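Local coordinates for protein pilin (Clostridioides difficile, PDB 6T8S) that is the major type IV pilin and probably serves as the building block that assembles into the pilus fibre on the cell surface, at residues S24-A29 with T48-L53; V90-A95 with N120-N125. All blocks are in the same frame, centred on the assembly; numbering follows the deposited sequence.

Contact 1. Residues S24-A29 with T48-L53; sequences SSVKSA and TGLSVL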
ATOM      1  N   SER A  24      -1.694   5.199   6.743  0.60 21.43           N
ATOM      2  CA  SER A  24      -2.455   5.459   7.987  0.60 22.26           C
ATOM      3  C   SER A  24      -3.829   6.066   7.670  0.60 21.79           C
ATOM      4  O   SER A  24      -4.843   5.573   8.226  0.60 23.68           O
ATOM      5  CB  SER A  24      -1.669   6.344   8.919  0.60 21.87           C
ATOM      6  OG  SER A  24      -2.369   6.476  10.133  0.60 22.77           O
ATOM      7  N   SER A  25      -3.867   7.090   6.816  1.00 21.93           N
ATOM      8  CA  SER A  25      -5.105   7.794   6.394  1.00 21.86           C
ATOM      9  C   SER A  25      -6.037   6.819   5.664  1.00 21.76           C
ATOM     10  O   SER A  25      -7.239   6.812   5.939  1.00 21.79           O
ATOM     11  CB  SER A  25      -4.779   9.003   5.560  1.00 22.38           C
ATOM     12  OG  SER A  25      -4.148  10.015   6.343  1.00 22.85           O
ATOM     13  N   VAL A  26      -5.503   6.038   4.732  1.00 20.57           N
ATOM     14  CA  VAL A  26      -6.317   5.078   3.934  1.00 20.23           C
ATOM     15  C   VAL A  26      -6.835   3.981   4.871  1.00 20.92           C
ATOM     16  O   VAL A  26      -8.000   3.565   4.703  1.00 20.99           O
ATOM     17  CB  VAL A  26      -5.511   4.496   2.758  1.00 20.39           C
ATOM     18  CG1 VAL A  26      -6.258   3.357   2.084  1.00 20.82           C
ATOM     19  CG2 VAL A  26      -5.158   5.575   1.757  1.00 20.84           C
ATOM     20  N   LYS A  27      -6.005   3.504   5.798  1.00 20.40           N
ATOM     21  CA  LYS A  27      -6.398   2.412   6.723  1.00 22.54           C
ATOM     22  C   LYS A  27      -7.607   2.866   7.557  1.00 22.80           C
ATOM     23  O   LYS A  27      -8.535   2.058   7.733  1.00 21.74           O
ATOM     24  CB  LYS A  27      -5.237   1.982   7.621  1.00 23.05           C
ATOM     25  CG  LYS A  27      -5.588   0.861   8.585  1.00 24.89           C
ATOM     26  CD  LYS A  27      -4.407   0.211   9.242  1.00 28.53           C
ATOM     27  CE  LYS A  27      -4.835  -0.784  10.297  1.00 31.96           C
ATOM     28  NZ  LYS A  27      -3.702  -1.144  11.170  1.00 35.53           N
ATOM     29  N   SER A  28      -7.583   4.085   8.094  1.00 24.39           N
ATOM     30  CA  SER A  28      -8.677   4.619   8.951  1.00 26.32           C
ATOM     31  C   SER A  28      -9.979   4.707   8.140  1.00 25.28           C
ATOM     32  O   SER A  28     -11.053   4.240   8.628  1.00 23.10           O
ATOM     33  CB  SER A  28      -8.293   5.955   9.545  1.00 29.47           C
ATOM     34  OG  SER A  28      -9.218   6.315  10.556  1.00 37.19           O
ATOM     35  N   ALA A  29      -9.898   5.244   6.922  1.00 23.87           N
ATOM     36  CA  ALA A  29     -11.046   5.379   5.999  1.00 23.09           C
ATOM     37  C   ALA A  29     -11.578   3.985   5.643  1.00 22.19           C
ATOM     38  O   ALA A  29     -12.828   3.815   5.594  1.00 22.69           O
ATOM     39  CB  ALA A  29     -10.650   6.162   4.770  1.00 22.76           C
ATOM     40  N   THR A  48      -7.797   1.917 -11.385  1.00 24.08           N
ATOM     41  CA  THR A  48      -6.828   2.257 -10.319  1.00 26.48           C
ATOM     42  C   THR A  48      -7.478   3.313  -9.415  1.00 27.05           C
ATOM     43  O   THR A  48      -8.586   3.785  -9.750  1.00 27.02           O
ATOM     44  CB  THR A  48      -5.490   2.692 -10.929  1.00 29.09           C
ATOM     45  OG1 THR A  48      -5.663   3.930 -11.615  1.00 28.41           O
ATOM     46  CG2 THR A  48      -4.933   1.675 -11.900  1.00 31.02           C
ATOM     47  N   GLY A  49      -6.824   3.651  -8.301  1.00 25.74           N
ATOM     48  CA  GLY A  49      -7.223   4.796  -7.462  1.00 23.93           C
ATOM     49  C   GLY A  49      -8.108   4.389  -6.291  1.00 23.89           C
ATOM     50  O   GLY A  49      -8.470   3.213  -6.174  1.00 22.84           O
ATOM     51  N   LEU A  50      -8.413   5.358  -5.430  1.00 22.86           N
ATOM     52  CA  LEU A  50      -9.050   5.141  -4.105  1.00 22.92           C
ATOM     53  C   LEU A  50     -10.424   5.814  -4.053  1.00 24.63           C
ATOM     54  O   LEU A  50     -10.937   6.025  -2.937  1.00 23.17           O
ATOM     55  CB  LEU A  50      -8.112   5.731  -3.047  1.00 22.69           C
ATOM     56  CG  LEU A  50      -6.733   5.082  -2.986  1.00 22.60           C
ATOM     57  CD1 LEU A  50      -5.831   5.795  -1.995  1.00 23.74           C
ATOM     58  CD2 LEU A  50      -6.853   3.604  -2.653  1.00 22.28           C
ATOM     59  N   SER A  51     -11.058   6.089  -5.195  1.00 25.59           N
ATOM     60  CA  SER A  51     -12.362   6.803  -5.218  1.00 26.82           C
ATOM     61  C   SER A  51     -13.449   6.002  -4.472  1.00 25.94           C
ATOM     62  O   SER A  51     -14.433   6.644  -4.009  1.00 23.27           O
ATOM     63  CB  SER A  51     -12.761   7.167  -6.638  1.00 29.44           C
ATOM     64  OG  SER A  51     -13.128   5.995  -7.330  1.00 34.63           O
ATOM     65  N   VAL A  52     -13.293   4.677  -4.302  1.00 24.05           N
ATOM     66  CA  VAL A  52     -14.217   3.843  -3.472  1.00 24.95           C
ATOM     67  C   VAL A  52     -14.322   4.438  -2.051  1.00 22.96           C
ATOM     68  O   VAL A  52     -15.411   4.330  -1.436  1.00 23.44           O
ATOM     69  CB  VAL A  52     -13.786   2.361  -3.444  1.00 26.20           C
ATOM     70  CG1 VAL A  52     -12.453   2.159  -2.744  1.00 25.63           C
ATOM     71  CG2 VAL A  52     -14.847   1.461  -2.827  1.00 26.55           C
ATOM     72  N   LEU A  53     -13.266   5.085  -1.552  1.00 21.98           N
ATOM     73  CA  LEU A  53     -13.247   5.684  -0.178  1.00 23.18           C
ATOM     74  C   LEU A  53     -13.604   7.176  -0.184  1.00 22.44           C
ATOM     75  O   LEU A  53     -13.439   7.814   0.884  1.00 22.63           O
ATOM     76  CB  LEU A  53     -11.858   5.487   0.431  1.00 22.34           C
ATOM     77  CG  LEU A  53     -11.401   4.052   0.672  1.00 23.92           C
ATOM     78  CD1 LEU A  53     -10.016   4.054   1.293  1.00 24.09           C
ATOM     79  CD2 LEU A  53     -12.365   3.291   1.567  1.00 25.65           C
TER

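Contact 2. Residues V90-A95 with N120-N125; sequences VTLTEA and NPLTSN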
ATOM      1  N   VAL A  90       7.115   0.946  -7.466  1.00 22.18           N
ATOM      2  CA  VAL A  90       7.877   1.702  -6.432  1.00 21.20           C
ATOM      3  C   VAL A  90       9.369   1.516  -6.684  1.00 21.80           C
ATOM      4  O   VAL A  90       9.772   0.501  -7.303  1.00 21.31           O
ATOM      5  CB  VAL A  90       7.499   1.271  -5.007  1.00 20.14           C
ATOM      6  CG1 VAL A  90       5.996   1.264  -4.804  1.00 19.69           C
ATOM      7  CG2 VAL A  90       8.113  -0.057  -4.616  1.00 21.61           C
ATOM      8  N   THR A  91      10.167   2.448  -6.171  1.00 20.65           N
ATOM      9  CA  THR A  91      11.628   2.286  -6.057  1.00 21.85           C
ATOM     10  C   THR A  91      12.015   2.437  -4.581  1.00 21.57           C
ATOM     11  O   THR A  91      11.613   3.440  -3.968  1.00 20.54           O
ATOM     12  CB  THR A  91      12.350   3.244  -7.012  1.00 24.03           C
ATOM     13  OG1 THR A  91      11.949   2.878  -8.333  1.00 25.87           O
ATOM     14  CG2 THR A  91      13.855   3.161  -6.892  1.00 25.35           C
ATOM     15  N   LEU A  92      12.755   1.463  -4.058  1.00 22.29           N
ATOM     16  CA  LEU A  92      13.249   1.433  -2.657  1.00 21.61           C
ATOM     17  C   LEU A  92      14.724   1.042  -2.642  1.00 23.32           C
ATOM     18  O   LEU A  92      15.080  -0.035  -3.175  1.00 22.81           O
ATOM     19  CB  LEU A  92      12.419   0.444  -1.828  1.00 21.33           C
ATOM     20  CG  LEU A  92      10.946   0.808  -1.642  1.00 21.43           C
ATOM     21  CD1 LEU A  92      10.170  -0.354  -1.033  1.00 22.26           C
ATOM     22  CD2 LEU A  92      10.808   2.059  -0.780  1.00 22.10           C
ATOM     23  N   THR A  93      15.548   1.876  -2.020  1.00 22.49           N
ATOM     24  CA  THR A  93      16.882   1.472  -1.514  1.00 23.34           C
ATOM     25  C   THR A  93      16.701   0.522  -0.323  1.00 23.84           C
ATOM     26  O   THR A  93      15.579   0.444   0.229  1.00 21.47           O
ATOM     27  CB  THR A  93      17.696   2.710  -1.136  1.00 23.62           C
ATOM     28  OG1 THR A  93      17.076   3.258   0.032  1.00 23.31           O
ATOM     29  CG2 THR A  93      17.769   3.722  -2.260  1.00 24.79           C
ATOM     30  N   GLU A  94      17.773  -0.157   0.089  1.00 23.73           N
ATOM     31  CA  GLU A  94      17.772  -1.003   1.304  1.00 26.03           C
ATOM     32  C   GLU A  94      17.415  -0.140   2.519  1.00 25.08           C
ATOM     33  O   GLU A  94      16.598  -0.593   3.349  1.00 24.37           O
ATOM     34  CB  GLU A  94      19.132  -1.674   1.490  1.00 30.05           C
ATOM     35  CG  GLU A  94      19.437  -2.695   0.410  1.00 33.55           C
ATOM     36  CD  GLU A  94      20.686  -3.529   0.652  1.00 38.93           C
ATOM     37  OE1 GLU A  94      21.103  -3.662   1.826  1.00 41.21           O
ATOM     38  OE2 GLU A  94      21.236  -4.041  -0.338  1.00 46.26           O
ATOM     39  N   ALA A  95      17.969   1.074   2.609  1.00 24.48           N
ATOM     40  CA  ALA A  95      17.712   1.995   3.742  1.00 23.79           C
ATOM     41  C   ALA A  95      16.221   2.369   3.774  1.00 22.21           C
ATOM     42  O   ALA A  95      15.653   2.454   4.889  1.00 22.57           O
ATOM     43  CB  ALA A  95      18.599   3.213   3.658  1.00 25.33           C
ATOM     44  N   ASN A 120       6.405 -13.003  -1.355  1.00 31.90           N
ATOM     45  CA  ASN A 120       7.696 -12.845  -0.631  1.00 33.62           C
ATOM     46  C   ASN A 120       7.633 -11.555   0.194  1.00 29.27           C
ATOM     47  O   ASN A 120       7.393 -10.476  -0.343  1.00 28.34           O
ATOM     48  CB  ASN A 120       8.926 -12.867  -1.554  1.00 38.65           C
ATOM     49  CG  ASN A 120       9.559 -14.239  -1.770  1.00 43.69           C
ATOM     50  OD1 ASN A 120       9.192 -15.251  -1.162  1.00 42.74           O
ATOM     51  ND2 ASN A 120      10.545 -14.294  -2.651  1.00 44.71           N
ATOM     52  N   PRO A 121       7.821 -11.623   1.525  1.00 28.84           N
ATOM     53  CA  PRO A 121       7.811 -10.408   2.341  1.00 27.08           C
ATOM     54  C   PRO A 121       9.013  -9.501   2.037  1.00 26.08           C
ATOM     55  O   PRO A 121      10.103 -10.013   1.809  1.00 25.74           O
ATOM     56  CB  PRO A 121       7.875 -10.922   3.786  1.00 29.31           C
ATOM     57  CG  PRO A 121       8.429 -12.330   3.690  1.00 29.78           C
ATOM     58  CD  PRO A 121       8.023 -12.841   2.324  1.00 28.31           C
ATOM     59  N   LEU A 122       8.802  -8.183   2.031  1.00 22.75           N
ATOM     60  CA  LEU A 122       9.925  -7.214   1.999  1.00 22.77           C
ATOM     61  C   LEU A 122      10.824  -7.505   3.205  1.00 21.32           C
ATOM     62  O   LEU A 122      10.281  -7.798   4.275  1.00 21.84           O
ATOM     63  CB  LEU A 122       9.375  -5.780   2.051  1.00 22.25           C
ATOM     64  CG  LEU A 122      10.391  -4.662   1.792  1.00 23.93           C
ATOM     65  CD1 LEU A 122      10.753  -4.547   0.322  1.00 24.70           C
ATOM     66  CD2 LEU A 122       9.855  -3.321   2.281  1.00 24.70           C
ATOM     67  N   THR A 123      12.146  -7.418   3.039  1.00 21.71           N
ATOM     68  CA  THR A 123      13.126  -7.489   4.149  1.00 22.08           C
ATOM     69  C   THR A 123      13.880  -6.162   4.259  1.00 22.29           C
ATOM     70  O   THR A 123      13.842  -5.342   3.306  1.00 22.79           O
ATOM     71  CB  THR A 123      14.117  -8.651   3.985  1.00 22.43           C
ATOM     72  OG1 THR A 123      15.152  -8.233   3.093  1.00 23.88           O
ATOM     73  CG2 THR A 123      13.454  -9.913   3.473  1.00 24.26           C
ATOM     74  N   SER A 124      14.606  -5.992   5.360  1.00 23.25           N
ATOM     75  CA  SER A 124      15.393  -4.768   5.643  1.00 25.42           C
ATOM     76  C   SER A 124      16.577  -4.658   4.666  1.00 27.13           C
ATOM     77  O   SER A 124      17.159  -3.576   4.587  1.00 29.63           O
ATOM     78  CB  SER A 124      15.821  -4.746   7.082  1.00 26.54           C
ATOM     79  OG  SER A 124      16.664  -5.843   7.350  1.00 28.08           O
ATOM     80  N   ASN A 125      16.904  -5.720   3.924  1.00 28.90           N
ATOM     81  CA  ASN A 125      18.004  -5.726   2.917  1.00 31.72           C
ATOM     82  C   ASN A 125      17.460  -5.730   1.482  1.00 29.31           C
ATOM     83  O   ASN A 125      18.281  -5.874   0.560  1.00 29.37           O
ATOM     84  CB  ASN A 125      18.921  -6.943   3.094  1.00 35.18           C
ATOM     85  CG  ASN A 125      19.626  -6.938   4.430  1.00 39.14           C
ATOM     86  OD1 ASN A 125      20.075  -5.898   4.892  1.00 40.77           O
ATOM     87  ND2 ASN A 125      19.714  -8.093   5.067  1.00 44.46           N
TER

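Contact 1. Residues S24-A29 with T48-L53
Two helix carbonyls are the flat groups where Val-26 and Ala-29 meet Leu-50 and Leu-53, and the methyls of Leu-53 approach them differently. Leu-53 CD2 lies over a face of the Ala-29 carbonyl, almost straight above Ala-29 O at 4.1 Å. Its sister methyl Leu-53 CD1 stands beside Val-26 O, 4.0 Å away and only slightly off the plane of that carbonyl. Everything else is aliphatic. The fork of Val-26 is shared between the two leucines, one methyl for each. Its CG1 stands anti to the backbone N (chi1 171°) and reaches Leu-53 CD1 at 3.9 Å, whereas CG2 meets Leu-50 CD1 at 3.8 Å. Each leucine runs across the valine at about a right angle, and the closest approaches are methyl to methyl. Leu-53 CD1 also lies 4.1 Å from Ala-29 CB, one turn further along the helix, and is thus the methyl shared by both helical residues.

This is a worked case of type IV pilin architecture, in which the alpha-beta loop, between the long N-terminal helix and the sheet, folds back over the helix. Helix 9-37 is the part of that helix present here, probably without its hydrophobic N-terminal half, and 48-53 belongs to the connection leading to strand 70-75. Leu-53 N donates to Leu-50 O at 2.9 Å, closing a turn from which both leucines point towards the helix.

All four touching residues are buried. Leu-50 and Leu-53 both also pack on Leu-72 of strand 70-75, and Leu-53 meets Tyr-33 further along the helix. Val-26 touches Leu-137 of strand 128-138, while Met-57, from a later part of the same connection, rests against Ala-29.

Contact 2. Residues V90-A95 with N120-N125
The capped start of helix 94-104 meets a loop that contains an ST turn at Thr-123, with Glu-94 lying against Ser-124 and Asn-125. Thr-93 is the N-cap: its side chain caps a backbone N of the first turn, and its own N is bonded by Gln-96 OE1, consistent with a capping box. On the loop side, Asn-125 N donates to Thr-123 OG1 at 3.2 Å (147° at the hydrogen).

Glu-94 carries its CG anti to the carbonyl carbon (chi1 -67°) and is extended beyond it, which lays CG and CD against the backbone O of Asn-125. That oxygen sits over one face of the carboxylate, 3.4 Å from Glu-94 CD. Two more acceptors face each other at 3.3 Å, Glu-94 O and Ser-124 O, a proximity rather than a bond. Beside these oxygens the apolar touch is looser, Leu-92 CD1 to Leu-122 CD1 at 4.4 Å.

Glu-94 also touches Lys-127. Both leucines pack inward on Val-128 of strand 128-138 and on Ser-97 of helix 94-104, and Leu-122 further meets Leu-101 of that helix and Ile-109 of strand 109-110.

Overall arrangement
Contacts 1 and 2 follow one another along the chain, the first closing before the second opens, and they lie on opposite sides of the molecule's centre. Their own centres are 23 Å apart and their nearest atoms about 13 Å, so they do not touch. What connects them is strand 128-138, which meets contact 1 near its end through Leu-137 and contact 2 at its beginning through Val-128. The centre of contact 1 is about 10 Å, and that of contact 2 about 14 Å, from the centre of the chain. Contact 1, wholly buried, packs a loop on helix 9-37; contact 2, partly buried with polar groups at its outer side, sets a loop against strand 90-92 and the start of helix 94-104.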